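Extracellular solute-binding protein family 5 (Brucella melitensis, PDB 4ONY) probably binds peptides or related solutes in the periplasm and hands them to an ABC transporter for uptake into the cell. Local coordinates at residues V364-L376 and E385-T397. Residues are numbered along the deposited sequence; the frame is centred on the assembly and turned at random. Where two conformers were deposited one is given.
Sequences VGRPADARERELL and EDVMNGTWHPPVT
With CG swung anti to the backbone N (chi1 -177°) and the chain then bent at chi2 and chi3, M388 curls its thioether against A368 and L376: SD sits 3.6 Å from A368 CB, and L376 CD1 lies against both SD and CE. R373 runs extended from CG to NE and crosses the methionine, its NH1 3.6 Å from M388 CG. Within its own segment R373 NE donates to A368 O (3.0 Å), reaching it from above the carbonyl plane. A368 uses both its backbone polar atoms here: its N also donates to M388 O at 2.9 Å, nearly in line with the C=O. Just beyond it, D369 and E372 form a capping box that starts helix 370-376; R549, from helix 537-553, makes a salt bridge with E372 OE1. The contact thus joins two short surface helices of this family 5 solute-binding protein through the loop ahead of the first and the turn ending the second. In that turn G390 has positive phi, and its CA lies 3.6 Å from R366 O, backbone against backbone. G390 O receives a CA-H...O contact from G365 (CA to O 3.3 Å). Water 1 accepts from G365 N and donates to W392 O. V364 straddles two rings, CG2 at the edge of W392 and CG1 3.6 Å from H393 ND1, a nitrogen that is hydrogen-bonded to Q353 OE1.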
ATOM      1  N   VAL A 364      -6.900   5.897 -17.167  1.00 11.98           N
ATOM      2  CA  VAL A 364      -6.098   6.353 -18.319  1.00 12.01           C
ATOM      3  C   VAL A 364      -6.224   5.397 -19.518  1.00 12.13           C
ATOM      4  O   VAL A 364      -6.134   4.196 -19.373  1.00 11.07           O
ATOM      5  CB  VAL A 364      -4.634   6.534 -17.880  1.00 12.22           C
ATOM      6  CG1 VAL A 364      -3.732   6.887 -19.058  1.00 12.52           C
ATOM      7  CG2 VAL A 364      -4.576   7.620 -16.820  1.00 12.07           C
ATOM      8  N   GLY A 365      -6.484   5.960 -20.709  1.00 12.59           N
ATOM      9  CA  GLY A 365      -6.611   5.168 -21.927  1.00 13.09           C
ATOM     10  C   GLY A 365      -7.932   4.399 -22.002  1.00 13.78           C
ATOM     11  O   GLY A 365      -8.093   3.481 -22.799  1.00 14.16           O
ATOM     12  N   ARG A 366      -8.868   4.747 -21.137  1.00 14.08           N
ATOM     13  CA  ARG A 366     -10.222   4.146 -21.148  1.00 14.46           C
ATOM     14  C   ARG A 366     -11.268   5.244 -21.302  1.00 14.62           C
ATOM     15  O   ARG A 366     -11.332   6.169 -20.464  1.00 14.50           O
ATOM     16  CB  ARG A 366     -10.453   3.423 -19.835  1.00 15.07           C
ATOM     17  CG  ARG A 366      -9.411   2.367 -19.530  1.00 15.52           C
ATOM     18  CD  ARG A 366      -9.696   1.693 -18.229  1.00 16.02           C
ATOM     19  NE  ARG A 366      -8.666   0.706 -17.977  1.00 17.08           N
ATOM     20  CZ  ARG A 366      -8.678  -0.521 -18.460  1.00 18.92           C
ATOM     21  NH1 ARG A 366      -9.743  -0.980 -19.149  1.00 20.94           N
ATOM     22  NH2 ARG A 366      -7.665  -1.322 -18.204  1.00 19.44           N
ATOM     23  N   PRO A 367     -12.104   5.166 -22.341  1.00 14.81           N
ATOM     24  CA  PRO A 367     -13.261   6.070 -22.321  1.00 14.97           C
ATOM     25  C   PRO A 367     -14.185   5.835 -21.107  1.00 15.08           C
ATOM     26  O   PRO A 367     -14.309   4.717 -20.610  1.00 15.75           O
ATOM     27  CB  PRO A 367     -13.987   5.744 -23.625  1.00 15.43           C
ATOM     28  CG  PRO A 367     -13.647   4.314 -23.893  1.00 16.06           C
ATOM     29  CD  PRO A 367     -12.262   4.078 -23.331  1.00 15.42           C
ATOM     30  N   ALA A 368     -14.745   6.913 -20.576  1.00 14.52           N
ATOM     31  CA  ALA A 368     -15.651   6.835 -19.439  1.00 14.10           C
ATOM     32  C   ALA A 368     -16.854   5.901 -19.800  1.00 14.38           C
ATOM     33  O   ALA A 368     -17.444   6.072 -20.867  1.00 14.66           O
ATOM     34  CB  ALA A 368     -16.138   8.222 -19.083  1.00 13.55           C
ATOM     35  N   ASP A 369     -17.188   4.939 -18.940  1.00 14.31           N
ATOM     36  CA  ASP A 369     -18.333   4.049 -19.172  1.00 15.49           C
ATOM     37  C   ASP A 369     -19.647   4.724 -18.764  1.00 16.09           C
ATOM     38  O   ASP A 369     -19.647   5.897 -18.297  1.00 16.33           O
ATOM     39  CB  ASP A 369     -18.117   2.682 -18.473  1.00 15.92           C
ATOM     40  CG  ASP A 369     -18.113   2.766 -16.950  1.00 15.50           C
ATOM     41  OD1 ASP A 369     -18.804   3.630 -16.399  1.00 16.57           O
ATOM     42  OD2 ASP A 369     -17.468   1.926 -16.301  1.00 14.94           O
ATOM     43  N   ALA A 370     -20.773   4.046 -18.984  1.00 16.92           N
ATOM     44  CA  ALA A 370     -22.082   4.643 -18.759  1.00 17.57           C
ATOM     45  C   ALA A 370     -22.290   5.052 -17.309  1.00 17.12           C
ATOM     46  O   ALA A 370     -22.846   6.102 -17.029  1.00 16.70           O
ATOM     47  CB  ALA A 370     -23.203   3.695 -19.194  1.00 19.08           C
ATOM     48  N   ARG A 371     -21.831   4.226 -16.381  1.00 17.18           N
ATOM     49  CA  ARG A 371     -21.941   4.568 -14.968  1.00 17.37           C
ATOM     50  C   ARG A 371     -21.105   5.821 -14.598  1.00 16.29           C
ATOM     51  O   ARG A 371     -21.592   6.691 -13.879  1.00 15.52           O
ATOM     52  CB  ARG A 371     -21.553   3.354 -14.103  1.00 18.32           C
ATOM     53  CG  ARG A 371     -21.563   3.600 -12.606  1.00 19.23           C
ATOM     54  CD  ARG A 371     -22.938   3.996 -12.096  1.00 21.88           C
ATOM     55  NE  ARG A 371     -22.955   4.118 -10.641  1.00 23.63           N
ATOM     56  CZ  ARG A 371     -23.792   4.886  -9.938  1.00 27.87           C
ATOM     57  NH1 ARG A 371     -24.726   5.638 -10.533  1.00 28.83           N
ATOM     58  NH2 ARG A 371     -23.685   4.935  -8.601  1.00 29.36           N
ATOM     59  N   GLU A 372     -19.860   5.900 -15.065  1.00 15.47           N
ATOM     60  CA  GLU A 372     -19.030   7.098 -14.824  1.00 14.98           C
ATOM     61  C   GLU A 372     -19.700   8.369 -15.372  1.00 15.12           C
ATOM     62  O   GLU A 372     -19.753   9.394 -14.687  1.00 14.49           O
ATOM     63  CB  GLU A 372     -17.659   6.968 -15.486  1.00 15.10           C
ATOM     64  CG  GLU A 372     -16.748   5.854 -14.958  1.00 14.93           C
ATOM     65  CD  GLU A 372     -15.349   5.982 -15.558  1.00 14.91           C
ATOM     66  OE1 GLU A 372     -14.653   6.944 -15.130  1.00 14.23           O
ATOM     67  OE2 GLU A 372     -15.015   5.221 -16.523  1.00 13.67           O
ATOM     68  N   ARG A 373     -20.225   8.292 -16.580  1.00 15.31           N
ATOM     69  CA  ARG A 373     -20.863   9.448 -17.193  1.00 16.72           C
ATOM     70  C   ARG A 373     -22.114   9.879 -16.409  1.00 17.44           C
ATOM     71  O   ARG A 373     -22.349  11.072 -16.230  1.00 16.43           O
ATOM     72  CB  ARG A 373     -21.155   9.197 -18.676  1.00 17.95           C
ATOM     73  CG  ARG A 373     -19.870   9.202 -19.518  1.00 18.75           C
ATOM     74  CD  ARG A 373     -20.119   8.849 -20.979  1.00 20.61           C
ATOM     75  NE  ARG A 373     -18.821   8.602 -21.654  1.00 23.04           N
ATOM     76  CZ  ARG A 373     -18.070   9.551 -22.204  1.00 23.20           C
ATOM     77  NH1 ARG A 373     -18.480  10.825 -22.212  1.00 23.98           N
ATOM     78  NH2 ARG A 373     -16.932   9.222 -22.761  1.00 25.23           N
ATOM     79  N   GLU A 374     -22.872   8.897 -15.919  1.00 18.11           N
ATOM     80  CA  GLU A 374     -24.015   9.163 -15.022  1.00 19.18           C
ATOM     81  C   GLU A 374     -23.557   9.860 -13.746  1.00 18.52           C
ATOM     82  O   GLU A 374     -24.124  10.866 -13.356  1.00 18.96           O
ATOM     83  CB  GLU A 374     -24.715   7.854 -14.715  1.00 21.64           C
ATOM     84  CG  GLU A 374     -25.891   7.983 -13.784  1.00 24.37           C
ATOM     85  CD  GLU A 374     -26.565   6.660 -13.466  1.00 27.18           C
ATOM     86  OE1 GLU A 374     -25.930   5.624 -13.143  1.00 28.62           O
ATOM     87  OE2 GLU A 374     -27.787   6.667 -13.499  1.00 35.39           O
ATOM     88  N   LEU A 375     -22.485   9.370 -13.141  1.00 17.12           N
ATOM     89  CA  LEU A 375     -21.966   9.929 -11.904  1.00 16.71           C
ATOM     90  C   LEU A 375     -21.445  11.370 -12.087  1.00 16.20           C
ATOM     91  O   LEU A 375     -21.587  12.184 -11.206  1.00 14.94           O
ATOM     92  CB  LEU A 375     -20.819   9.078 -11.369  1.00 16.89           C
ATOM     93  CG  LEU A 375     -21.218   7.762 -10.711  1.00 18.21           C
ATOM     94  CD1 LEU A 375     -19.973   6.912 -10.427  1.00 18.07           C
ATOM     95  CD2 LEU A 375     -22.016   8.004  -9.416  1.00 18.49           C
ATOM     96  N   LEU A 376     -20.822  11.635 -13.232  1.00 15.52           N
ATOM     97  CA  LEU A 376     -20.155  12.865 -13.468  1.00 15.69           C
ATOM     98  C   LEU A 376     -21.065  13.936 -14.107  1.00 15.81           C
ATOM     99  O   LEU A 376     -20.715  15.092 -14.118  1.00 16.27           O
ATOM    100  CB  LEU A 376     -18.931  12.613 -14.347  1.00 15.39           C
ATOM    101  CG  LEU A 376     -17.805  11.845 -13.650  1.00 15.41           C
ATOM    102  CD1 LEU A 376     -16.805  11.299 -14.642  1.00 15.62           C
ATOM    103  CD2 LEU A 376     -17.095  12.742 -12.650  1.00 15.53           C
ATOM    104  N   GLU A 385     -12.228  16.989 -21.338  1.00 17.50           N
ATOM    105  CA  GLU A 385     -12.629  16.145 -22.429  1.00 20.36           C
ATOM    106  C   GLU A 385     -11.613  15.020 -22.744  1.00 18.55           C
ATOM    107  O   GLU A 385     -12.015  13.860 -22.964  1.00 16.82           O
ATOM    108  CB  GLU A 385     -12.876  16.981 -23.713  1.00 23.88           C
ATOM    109  CG  GLU A 385     -13.227  16.102 -24.894  1.00 30.31           C
ATOM    110  CD  GLU A 385     -13.546  16.867 -26.180  1.00 37.56           C
ATOM    111  OE1 GLU A 385     -12.620  17.446 -26.826  1.00 40.93           O
ATOM    112  OE2 GLU A 385     -14.723  16.815 -26.569  1.00 45.96           O
ATOM    113  N   ASP A 386     -10.327  15.355 -22.838  1.00 17.72           N
ATOM    114  CA  ASP A 386      -9.316  14.301 -23.149  1.00 18.23           C
ATOM    115  C   ASP A 386      -9.250  13.217 -22.057  1.00 16.51           C
ATOM    116  O   ASP A 386      -9.105  12.032 -22.338  1.00 16.43           O
ATOM    117  CB  ASP A 386      -7.906  14.864 -23.500  1.00 18.68           C
ATOM    118  CG  ASP A 386      -7.275  15.760 -22.387  1.00 19.27           C
ATOM    119  OD1 ASP A 386      -7.864  16.008 -21.296  1.00 17.23           O
ATOM    120  OD2 ASP A 386      -6.140  16.226 -22.651  1.00 19.10           O
ATOM    121  N   VAL A 387      -9.441  13.620 -20.823  1.00 15.04           N
ATOM    122  CA  VAL A 387      -9.430  12.649 -19.712  1.00 14.72           C
ATOM    123  C   VAL A 387     -10.704  11.789 -19.758  1.00 14.76           C
ATOM    124  O   VAL A 387     -10.650  10.598 -19.464  1.00 14.60           O
ATOM    125  CB  VAL A 387      -9.270  13.355 -18.351  1.00 14.13           C
ATOM    126  CG1 VAL A 387      -9.397  12.399 -17.178  1.00 14.45           C
ATOM    127  CG2 VAL A 387      -7.919  14.064 -18.263  1.00 13.89           C
ATOM    128  N   MET A 388     -11.829  12.395 -20.088  1.00 14.88           N
ATOM    129  CA  MET A 388     -13.095  11.692 -20.138  1.00 15.94           C
ATOM    130  C   MET A 388     -13.104  10.662 -21.266  1.00 16.47           C
ATOM    131  O   MET A 388     -13.655   9.556 -21.081  1.00 15.45           O
ATOM    132  CB  MET A 388     -14.240  12.672 -20.337  1.00 17.75           C
ATOM    133  CG  MET A 388     -15.646  12.071 -20.327  1.00 18.58           C
ATOM    134  SD  MET A 388     -16.168  11.784 -18.637  1.00 18.72           S
ATOM    135  CE  MET A 388     -16.718  13.450 -18.239  1.00 20.01           C
ATOM    136  N   ASN A 389     -12.488  10.991 -22.404  1.00 16.44           N
ATOM    137  CA  ASN A 389     -12.480  10.086 -23.571  0.50 17.18           C
ATOM    138  C   ASN A 389     -11.309   9.106 -23.589  1.00 16.86           C
ATOM    139  O   ASN A 389     -11.235   8.264 -24.461  1.00 17.02           O
ATOM    140  CB  ASN A 389     -12.632  10.821 -24.939  0.50 17.94           C
ATOM    141  CG  ASN A 389     -11.451  11.731 -25.305  0.50 17.96           C
ATOM    142  OD1 ASN A 389     -10.332  11.529 -24.875  0.50 17.89           O
ATOM    143  ND2 ASN A 389     -11.712  12.709 -26.170  0.50 18.49           N
ATOM    144  N   GLY A 390     -10.424   9.187 -22.607  1.00 15.90           N
ATOM    145  CA  GLY A 390      -9.295   8.251 -22.528  1.00 15.70           C
ATOM    146  C   GLY A 390      -8.180   8.519 -23.549  1.00 15.95           C
ATOM    147  O   GLY A 390      -7.438   7.592 -23.931  1.00 15.51           O
ATOM    148  N   THR A 391      -8.050   9.765 -23.990  1.00 15.18           N
ATOM    149  CA  THR A 391      -6.955  10.142 -24.887  1.00 16.12           C
ATOM    150  C   THR A 391      -5.869  10.955 -24.197  1.00 16.11           C
ATOM    151  O   THR A 391      -4.850  11.245 -24.790  1.00 17.13           O
ATOM    152  CB  THR A 391      -7.482  10.963 -26.103  1.00 16.65           C
ATOM    153  OG1 THR A 391      -8.104  12.156 -25.623  1.00 15.56           O
ATOM    154  CG2 THR A 391      -8.480  10.119 -26.927  1.00 17.39           C
ATOM    155  N   TRP A 392      -6.080  11.331 -22.940  1.00 16.45           N
ATOM    156  CA  TRP A 392      -5.081  12.080 -22.182  1.00 15.95           C
ATOM    157  C   TRP A 392      -3.890  11.215 -21.730  1.00 15.75           C
ATOM    158  O   TRP A 392      -4.068  10.127 -21.184  1.00 15.21           O
ATOM    159  CB  TRP A 392      -5.723  12.722 -20.927  1.00 16.40           C
ATOM    160  CG  TRP A 392      -4.678  13.402 -20.103  1.00 17.06           C
ATOM    161  CD1 TRP A 392      -4.140  14.654 -20.314  1.00 16.99           C
ATOM    162  CD2 TRP A 392      -3.980  12.839 -18.997  1.00 16.88           C
ATOM    163  NE1 TRP A 392      -3.139  14.877 -19.408  1.00 17.85           N
ATOM    164  CE2 TRP A 392      -3.040  13.789 -18.573  1.00 17.94           C
ATOM    165  CE3 TRP A 392      -4.048  11.618 -18.333  1.00 18.14           C
ATOM    166  CZ2 TRP A 392      -2.188  13.563 -17.488  1.00 18.79           C
ATOM    167  CZ3 TRP A 392      -3.190  11.375 -17.255  1.00 18.26           C
ATOM    168  CH2 TRP A 392      -2.277  12.341 -16.836  1.00 18.90           C
ATOM    169  N   HIS A 393      -2.691  11.746 -21.924  1.00 15.05           N
ATOM    170  CA  HIS A 393      -1.474  11.273 -21.290  1.00 15.60           C
ATOM    171  C   HIS A 393      -0.572  12.478 -21.031  1.00 15.84           C
ATOM    172  O   HIS A 393      -0.630  13.484 -21.754  1.00 15.73           O
ATOM    173  CB  HIS A 393      -0.720  10.251 -22.167  1.00 15.73           C
ATOM    174  CG  HIS A 393      -1.615   9.170 -22.676  1.00 16.69           C
ATOM    175  ND1 HIS A 393      -1.930   8.054 -21.927  1.00 16.42           N
ATOM    176  CD2 HIS A 393      -2.361   9.091 -23.804  1.00 16.78           C
ATOM    177  CE1 HIS A 393      -2.787   7.309 -22.601  1.00 17.16           C
ATOM    178  NE2 HIS A 393      -3.079   7.929 -23.734  1.00 16.90           N
ATOM    179  N   PRO A 394       0.269  12.380 -19.993  1.00 15.40           N
ATOM    180  CA  PRO A 394       1.262  13.393 -19.840  1.00 15.60           C
ATOM    181  C   PRO A 394       2.131  13.452 -21.112  1.00 15.24           C
ATOM    182  O   PRO A 394       2.295  12.438 -21.776  1.00 14.57           O
ATOM    183  CB  PRO A 394       2.092  12.878 -18.671  1.00 15.91           C
ATOM    184  CG  PRO A 394       1.257  11.882 -17.973  1.00 16.08           C
ATOM    185  CD  PRO A 394       0.432  11.271 -19.050  1.00 15.94           C
ATOM    186  N   PRO A 395       2.709  14.619 -21.418  1.00 15.58           N
ATOM    187  CA  PRO A 395       3.645  14.716 -22.544  1.00 16.21           C
ATOM    188  C   PRO A 395       4.779  13.700 -22.525  1.00 16.04           C
ATOM    189  O   PRO A 395       5.365  13.437 -21.463  1.00 15.38           O
ATOM    190  CB  PRO A 395       4.264  16.117 -22.395  1.00 16.36           C
ATOM    191  CG  PRO A 395       3.429  16.828 -21.438  1.00 16.53           C
ATOM    192  CD  PRO A 395       2.699  15.842 -20.598  1.00 16.08           C
ATOM    193  N   VAL A 396       5.098  13.162 -23.701  1.00 16.81           N
ATOM    194  CA  VAL A 396       6.302  12.370 -23.927  1.00 16.97           C
ATOM    195  C   VAL A 396       7.223  13.252 -24.770  1.00 17.64           C
ATOM    196  O   VAL A 396       6.858  13.653 -25.863  1.00 17.67           O
ATOM    197  CB  VAL A 396       5.967  11.061 -24.655  1.00 17.64           C
ATOM    198  CG1 VAL A 396       7.233  10.275 -25.040  1.00 17.97           C
ATOM    199  CG2 VAL A 396       5.001  10.185 -23.809  1.00 17.54           C
ATOM    200  N   THR A 397       8.382  13.614 -24.245  1.00 17.82           N
ATOM    201  CA  THR A 397       9.297  14.496 -24.985  1.00 18.58           C
ATOM    202  C   THR A 397      10.251  13.683 -25.836  1.00 19.47           C
ATOM    203  O   THR A 397      10.241  12.459 -25.786  1.00 18.62           O
ATOM    204  CB  THR A 397      10.185  15.321 -24.039  1.00 18.46           C
ATOM    205  OG1 THR A 397      11.096  14.451 -23.359  1.00 18.65           O
ATOM    206  CG2 THR A 397       9.334  16.077 -23.023  1.00 18.33           C
TER
HETATM  207  O   HOH W   1      -6.596   8.975 -20.825  1.00 13.65           O